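PDB 6ZXU: oxidoreductase, NAD-binding/iron-sulfur cluster-binding protein from Nitratireductor pacificus pht-3B, which acts as a catabolic reductive dehalogenase, carrying cobalamin and two [4Fe-4S] clusters to remove halogen from organohalide substrates. Local coordinates for residues 542-545 against 546-549; 588-591 against 592-595. All coordinates share one frame; numbering follows the deposited sequence.

Contact 1 of 2, residues 542-545 against 546-549. With SF4 (iron/sulfur cluster), chain D; SF4 (iron/sulfur cluster), chain E.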
ATOM      1  N   CYS A 542       9.880   2.609  24.599  1.00 15.85           N
ATOM      2  CA  CYS A 542      10.680   2.541  23.429  1.00 15.23           C
ATOM      3  C   CYS A 542      10.906   3.970  22.878  1.00 19.35           C
ATOM      4  O   CYS A 542      10.082   4.868  23.081  1.00 16.92           O
ATOM      5  CB  CYS A 542       9.976   1.684  22.378  1.00 13.63           C
ATOM      6  SG  CYS A 542      10.776   1.334  20.805  1.00 14.75           S
ATOM      7  N   ARG A 543      12.002   4.180  22.169  1.00 18.05           N
ATOM      8  CA  ARG A 543      12.285   5.453  21.487  1.00 16.90           C
ATOM      9  C   ARG A 543      12.941   5.269  20.179  1.00 15.74           C
ATOM     10  O   ARG A 543      13.586   6.195  19.674  1.00 17.05           O
ATOM     11  CB  ARG A 543      13.201   6.343  22.312  1.00 19.12           C
ATOM     12  CG  ARG A 543      12.745   6.685  23.714  1.00 20.66           C
ATOM     13  CD  ARG A 543      11.590   7.626  23.687  1.00 19.78           C
ATOM     14  NE  ARG A 543      11.165   8.051  25.044  1.00 21.01           N
ATOM     15  CZ  ARG A 543      10.514   7.297  25.932  1.00 24.55           C
ATOM     16  NH1 ARG A 543      10.185   6.043  25.663  1.00 21.01           N
ATOM     17  NH2 ARG A 543      10.187   7.803  27.101  1.00 28.18           N
ATOM     18  N   LYS A 544      12.798   4.113  19.548  1.00 15.94           N
ATOM     19  CA  LYS A 544      13.604   3.824  18.360  1.00 15.01           C
ATOM     20  C   LYS A 544      13.278   4.748  17.167  1.00 14.03           C
ATOM     21  O   LYS A 544      14.169   5.234  16.474  1.00 11.79           O
ATOM     22  CB  LYS A 544      13.522   2.351  18.038  1.00 15.54           C
ATOM     23  CG  LYS A 544      14.433   1.923  16.867  1.00 17.81           C
ATOM     24  CD  LYS A 544      14.723   0.449  16.916  1.00 20.34           C
ATOM     25  CE  LYS A 544      15.578   0.053  15.729  1.00 20.94           C
ATOM     26  NZ  LYS A 544      16.207  -1.288  15.951  1.00 22.06           N
ATOM     27  N   CYS A 545      12.000   4.925  16.850  1.00 12.86           N
ATOM     28  CA  CYS A 545      11.574   5.806  15.796  1.00 12.68           C
ATOM     29  C   CYS A 545      12.107   7.210  16.057  1.00 14.07           C
ATOM     30  O   CYS A 545      12.562   7.848  15.114  1.00 14.32           O
ATOM     31  CB  CYS A 545      10.049   5.820  15.677  1.00 10.61           C
ATOM     32  SG  CYS A 545       9.146   6.233  17.250  1.00 13.52           S
ATOM     33  N   ALA A 546      11.935   7.723  17.269  1.00 13.14           N
ATOM     34  CA  ALA A 546      12.423   9.041  17.593  1.00 14.13           C
ATOM     35  C   ALA A 546      13.947   9.203  17.351  1.00 14.41           C
ATOM     36  O   ALA A 546      14.409  10.213  16.823  1.00 14.17           O
ATOM     37  CB  ALA A 546      12.046   9.366  19.043  1.00 15.89           C
ATOM     38  N   ARG A 547      14.709   8.230  17.759  1.00 16.64           N
ATOM     39  CA  ARG A 547      16.142   8.227  17.610  1.00 15.20           C
ATOM     40  C   ARG A 547      16.573   8.171  16.209  1.00 17.12           C
ATOM     41  O   ARG A 547      17.571   8.778  15.848  1.00 18.84           O
ATOM     42  CB  ARG A 547      16.704   7.007  18.318  1.00 19.03           C
ATOM     43  CG  ARG A 547      18.230   6.952  18.452  1.00 20.75           C
ATOM     44  CD  ARG A 547      18.603   5.625  19.085  1.00 21.33           C
ATOM     45  NE  ARG A 547      18.580   4.592  18.083  1.00 20.51           N
ATOM     46  CZ  ARG A 547      18.189   3.348  18.288  1.00 21.38           C
ATOM     47  NH1 ARG A 547      17.705   3.004  19.456  1.00 22.02           N
ATOM     48  NH2 ARG A 547      18.238   2.465  17.288  1.00 19.28           N
ATOM     49  N   GLU A 548      15.790   7.518  15.327  1.00 14.41           N
ATOM     50  CA  GLU A 548      16.214   7.325  13.969  1.00 14.57           C
ATOM     51  C   GLU A 548      15.709   8.320  12.990  1.00 14.24           C
ATOM     52  O   GLU A 548      16.016   8.243  11.818  1.00 15.28           O
ATOM     53  CB  GLU A 548      15.871   5.924  13.522  1.00 15.37           C
ATOM     54  CG  GLU A 548      16.581   4.799  14.292  1.00 17.72           C
ATOM     55  CD  GLU A 548      18.134   4.816  14.141  1.00 22.05           C
ATOM     56  OE1 GLU A 548      18.663   5.474  13.179  1.00 24.29           O
ATOM     57  OE2 GLU A 548      18.759   4.229  15.010  1.00 21.69           O
ATOM     58  N   CYS A 549      14.888   9.251  13.423  1.00 15.43           N
ATOM     59  CA  CYS A 549      14.252  10.208  12.482  1.00 16.35           C
ATOM     60  C   CYS A 549      15.343  11.197  12.002  1.00 18.10           C
ATOM     61  O   CYS A 549      15.915  11.853  12.874  1.00 13.95           O
ATOM     62  CB  CYS A 549      13.122  11.055  13.160  1.00 17.32           C
ATOM     63  SG  CYS A 549      12.512  12.410  12.139  1.00 15.20           S
TER
HETATM   64 FE1  SF4 D 701       8.259   4.274  17.932  1.00 12.69          FE
HETATM   65 FE2  SF4 D 701       9.084   2.036  19.407  1.00 13.05          FE
HETATM   66 FE3  SF4 D 701       7.532   1.688  17.221  1.00 12.96          FE
HETATM   67 FE4  SF4 D 701       6.401   2.851  19.414  1.00 12.02          FE
HETATM   68  S1  SF4 D 701       7.291   0.766  19.193  1.00 14.73           S
HETATM   69  S2  SF4 D 701       6.225   3.534  17.342  1.00 14.46           S
HETATM   70  S3  SF4 D 701       8.212   3.992  20.100  1.00 13.68           S
HETATM   71  S4  SF4 D 701       9.602   2.558  17.374  1.00 15.42           S
HETATM   72 FE1  SF4 E 702       9.022  12.269   8.826  1.00 14.59          FE
HETATM   73 FE2  SF4 E 702      11.039  10.590   7.933  1.00 15.43          FE
HETATM   74 FE3  SF4 E 702       9.214   9.675   9.838  1.00 14.06          FE
HETATM   75 FE4  SF4 E 702      11.116  11.552  10.481  1.00 16.30          FE
HETATM   76  S1  SF4 E 702      11.445   9.473   9.824  1.00 17.80           S
HETATM   77  S2  SF4 E 702       8.915  11.575  10.981  1.00 17.65           S
HETATM   78  S3  SF4 E 702      11.229  12.716   8.534  1.00 18.06           S
HETATM   79  S4  SF4 E 702       8.773  10.354   7.765  1.00 17.87           S
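Lys-544 and Arg-547, three residues apart on the short helix 544-548, cross obliquely, with the lysine methylenes running past the arginine's NH2, which lies 3.9 Å from Lys-544 CG. The lysine chain is stretched out, CG anti to the backbone N (chi1 -175°), and carries its ammonium on to salt bridges with Asp-626 and Asp-627. Arg-547 instead bends at chi3 (80°), which swings its guanidinium round to Glu-548, its neighbour in sequence. The grip is side-on and falls on a single oxygen: NE stands 3.1 Å and NH2 2.9 Å from Glu-548 OE2, which lies close to the guanidinium plane. NH2 meets the anti lone pair of that oxygen, whereas NE arrives from above the carboxylate plane. The other oxygen, OE1, has the hydroxyl of Ser-664 and the guanidinium of Arg-590 as partners. Lys-544 NZ and Arg-547 NH2 come within 4.5 Å of each other as both residues converge on the carboxylate of Asp-627, which pairs with each. A leucine in place of Arg-547 has no guanidinium, and the Glu-548 carboxylate would probably be less firmly fixed in its rotation, while Asp-627 would be left to Lys-544 alone of these two cations. In the backbone, Arg-547 N donates to Arg-543 O at 3.0 Å, closing the first helical turn. On the cluster side, Cys-545 SG, set between N and the carbonyl carbon (chi1 55°), reaches FE1 of one cluster at 2.3 Å, and Cys-542 SG takes its FE2. Cys-549 SG binds FE4 of the second cluster. With Cys-539 and Pro-550, these cysteines spell the CxxCxxCxxxCP signature of dicluster ferredoxins.

Contact 2 of 2, residues 588-591 against 592-595. With NA (sodium ion), chain G; SF4 (iron/sulfur cluster), chain E; SF4 (iron/sulfur cluster), chain D.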
ATOM      1  N   CYS A 588      10.406  10.257   2.494  1.00 16.87           N
ATOM      2  CA  CYS A 588      10.895   9.575   3.667  1.00 14.65           C
ATOM      3  C   CYS A 588       9.785   8.820   4.372  1.00 15.51           C
ATOM      4  O   CYS A 588       8.654   9.322   4.433  1.00 13.05           O
ATOM      5  CB  CYS A 588      11.522  10.545   4.682  1.00 16.19           C
ATOM      6  SG  CYS A 588      12.262   9.790   6.203  1.00 15.36           S
ATOM      7  N   GLY A 589      10.134   7.655   4.882  1.00 15.13           N
ATOM      8  CA  GLY A 589       9.301   6.862   5.798  1.00 14.95           C
ATOM      9  C   GLY A 589      10.132   6.007   6.694  1.00 15.25           C
ATOM     10  O   GLY A 589       9.774   4.887   7.058  1.00 13.17           O
ATOM     11  N   ARG A 590      11.255   6.553   7.100  1.00 15.03           N
ATOM     12  CA  ARG A 590      12.209   5.846   7.885  1.00 13.92           C
ATOM     13  C   ARG A 590      11.688   5.366   9.208  1.00 13.86           C
ATOM     14  O   ARG A 590      12.061   4.274   9.731  1.00 12.96           O
ATOM     15  CB  ARG A 590      13.465   6.698   8.088  1.00 15.12           C
ATOM     16  CG  ARG A 590      14.571   5.996   8.863  1.00 15.81           C
ATOM     17  CD  ARG A 590      15.958   6.634   8.671  1.00 15.68           C
ATOM     18  NE  ARG A 590      16.952   6.128   9.637  1.00 17.20           N
ATOM     19  CZ  ARG A 590      17.619   5.005   9.517  1.00 17.05           C
ATOM     20  NH1 ARG A 590      17.424   4.255   8.454  1.00 16.80           N
ATOM     21  NH2 ARG A 590      18.404   4.604  10.507  1.00 16.02           N
ATOM     22  N   CYS A 591      10.793   6.151   9.814  1.00 11.42           N
ATOM     23  CA  CYS A 591      10.149   5.813  11.091  1.00 11.90           C
ATOM     24  C   CYS A 591       9.387   4.532  10.963  1.00 13.57           C
ATOM     25  O   CYS A 591       9.351   3.705  11.907  1.00 17.05           O
ATOM     26  CB  CYS A 591       9.284   7.005  11.529  1.00 10.04           C
ATOM     27  SG  CYS A 591       8.214   7.672  10.242  1.00 14.71           S
ATOM     28  N   MET A 592       8.773   4.257   9.828  1.00 14.18           N
ATOM     29  CA  MET A 592       8.081   2.976   9.629  1.00 17.26           C
ATOM     30  C   MET A 592       9.057   1.790   9.570  1.00 19.89           C
ATOM     31  O   MET A 592       8.764   0.710  10.077  1.00 21.18           O
ATOM     32  CB  MET A 592       7.279   2.959   8.330  1.00 18.03           C
ATOM     33  CG  MET A 592       6.107   3.892   8.298  1.00 21.25           C
ATOM     34  SD  MET A 592       5.281   3.666   6.685  1.00 23.45           S
ATOM     35  CE  MET A 592       6.346   4.628   5.760  1.00 19.11           C
ATOM     36  N   LYS A 593      10.228   2.012   9.029  1.00 16.08           N
ATOM     37  CA  LYS A 593      11.234   0.972   8.912  1.00 16.10           C
ATOM     38  C   LYS A 593      11.826   0.609  10.250  1.00 19.05           C
ATOM     39  O   LYS A 593      12.094  -0.575  10.499  1.00 19.71           O
ATOM     40  CB  LYS A 593      12.338   1.461   7.920  1.00 17.68           C
ATOM     41  CG  LYS A 593      13.511   0.457   7.743  1.00 18.01           C
ATOM     42  CD  LYS A 593      14.645   1.140   6.992  1.00 21.58           C
ATOM     43  CE  LYS A 593      15.970   0.329   7.145  1.00 21.54           C
ATOM     44  NZ  LYS A 593      15.962  -0.988   6.475  1.00 17.38           N
ATOM     45  N   MET A 594      12.133   1.604  11.096  1.00 14.66           N
ATOM     46  CA  MET A 594      12.920   1.348  12.275  1.00 17.80           C
ATOM     47  C   MET A 594      12.123   0.733  13.450  1.00 19.35           C
ATOM     48  O   MET A 594      12.687   0.166  14.405  1.00 20.35           O
ATOM     49  CB  MET A 594      13.658   2.634  12.674  1.00 16.96           C
ATOM     50  CG  MET A 594      14.645   3.147  11.638  1.00 14.80           C
ATOM     51  SD  MET A 594      16.021   2.020  11.379  1.00 25.55           S
ATOM     52  CE  MET A 594      15.448   1.364  10.038  1.00 15.57           C
ATOM     53  N   CYS A 595      10.823   0.783  13.375  1.00 18.03           N
ATOM     54  CA  CYS A 595       9.983   0.303  14.422  1.00 15.69           C
ATOM     55  C   CYS A 595      10.169  -1.197  14.702  1.00 15.82           C
ATOM     56  O   CYS A 595      10.107  -1.975  13.796  1.00 14.09           O
ATOM     57  CB  CYS A 595       8.505   0.651  14.118  1.00 15.41           C
ATOM     58  SG  CYS A 595       7.387   0.280  15.486  1.00 14.49           S
TER
HETATM   59 NA    NA G 704      12.115  -3.928  12.791  1.00 40.01          NA
HETATM   60 FE1  SF4 E 702       9.022  12.269   8.826  1.00 14.59          FE
HETATM   61 FE2  SF4 E 702      11.039  10.590   7.933  1.00 15.43          FE
HETATM   62 FE3  SF4 E 702       9.214   9.675   9.838  1.00 14.06          FE
HETATM   63 FE4  SF4 E 702      11.116  11.552  10.481  1.00 16.30          FE
HETATM   64  S1  SF4 E 702      11.445   9.473   9.824  1.00 17.80           S
HETATM   65  S2  SF4 E 702       8.915  11.575  10.981  1.00 17.65           S
HETATM   66  S3  SF4 E 702      11.229  12.716   8.534  1.00 18.06           S
HETATM   67  S4  SF4 E 702       8.773  10.354   7.765  1.00 17.87           S
HETATM   68 FE1  SF4 D 701       8.259   4.274  17.932  1.00 12.69          FE
HETATM   69 FE2  SF4 D 701       9.084   2.036  19.407  1.00 13.05          FE
HETATM   70 FE3  SF4 D 701       7.532   1.688  17.221  1.00 12.96          FE
HETATM   71 FE4  SF4 D 701       6.401   2.851  19.414  1.00 12.02          FE
HETATM   72  S1  SF4 D 701       7.291   0.766  19.193  1.00 14.73           S
HETATM   73  S2  SF4 D 701       6.225   3.534  17.342  1.00 14.46           S
HETATM   74  S3  SF4 D 701       8.212   3.992  20.100  1.00 13.68           S
HETATM   75  S4  SF4 D 701       9.602   2.558  17.374  1.00 15.42           S
HETATM   76  O   HOH W   1      13.371  -3.182  10.795  1.00 39.29           O
HETATM   77  O   HOH W   2      13.428  -2.608  14.096  1.00 26.24           O
HETATM   78  O   HOH W   3      11.984  -5.660  14.326  1.00 21.52           O
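The second cysteine motif of the dicluster ferredoxin fold, CxxCxxxCP, spans this helical turn, and its main side-chain contact is Arg-590 against Met-594. Met-594 bends at chi2 (-65°), bringing SD over one face of the guanidinium, 3.6 Å from Arg-590 NH2 and displaced toward the rim of the flat group. While the sulfur lies over that face, the nitrogens of Arg-590 find polar partners in Glu-548 and the carbonyl of Ser-439. Met-594 N also donates to Arg-590 O at 3.0 Å, so the same two residues are tied through the backbone. At the N-cap, Gly-589 lets the Met-592 methyl CE approach its CA to 3.7 Å, where a beta carbon would collide with it. This end of the helix also lines the cobalamin pocket. Cys-588 SG binds FE2 of one cluster and receives a nearly straight N-H...S bond (172°) from Arg-590 N, while Cys-591 SG binds FE3. Cys-595 SG crosses to FE3 of the other cluster. Beyond the helix, Cys-595 O lies 3.0 Å from a sodium ion that Asn-598 O also binds; two of the sodium's waters donate to the carbonyl oxygens of Lys-593 and Met-594.

In the fold
The two contacts illustrate how a dicluster ferredoxin fold repeats one device: a short helix holds two cysteines of one cluster at its start and hands a third to the other cluster at its end. Cys-549 and Cys-595 make this exchange in opposite directions. Both turns are buried, their centres 9 Å apart, but contact 1 has partly exposed arginines, whereas contact 2 is buried throughout and lies nearer the middle of the chain, against cobalamin. Their chemistry differs: the first has an ion pair within its own turn, while in the second a methionine sulfur packs over a guanidinium whose ion pair, Glu-548 OE1 to Arg-590 NH2 at 2.8 Å, joins the two helices.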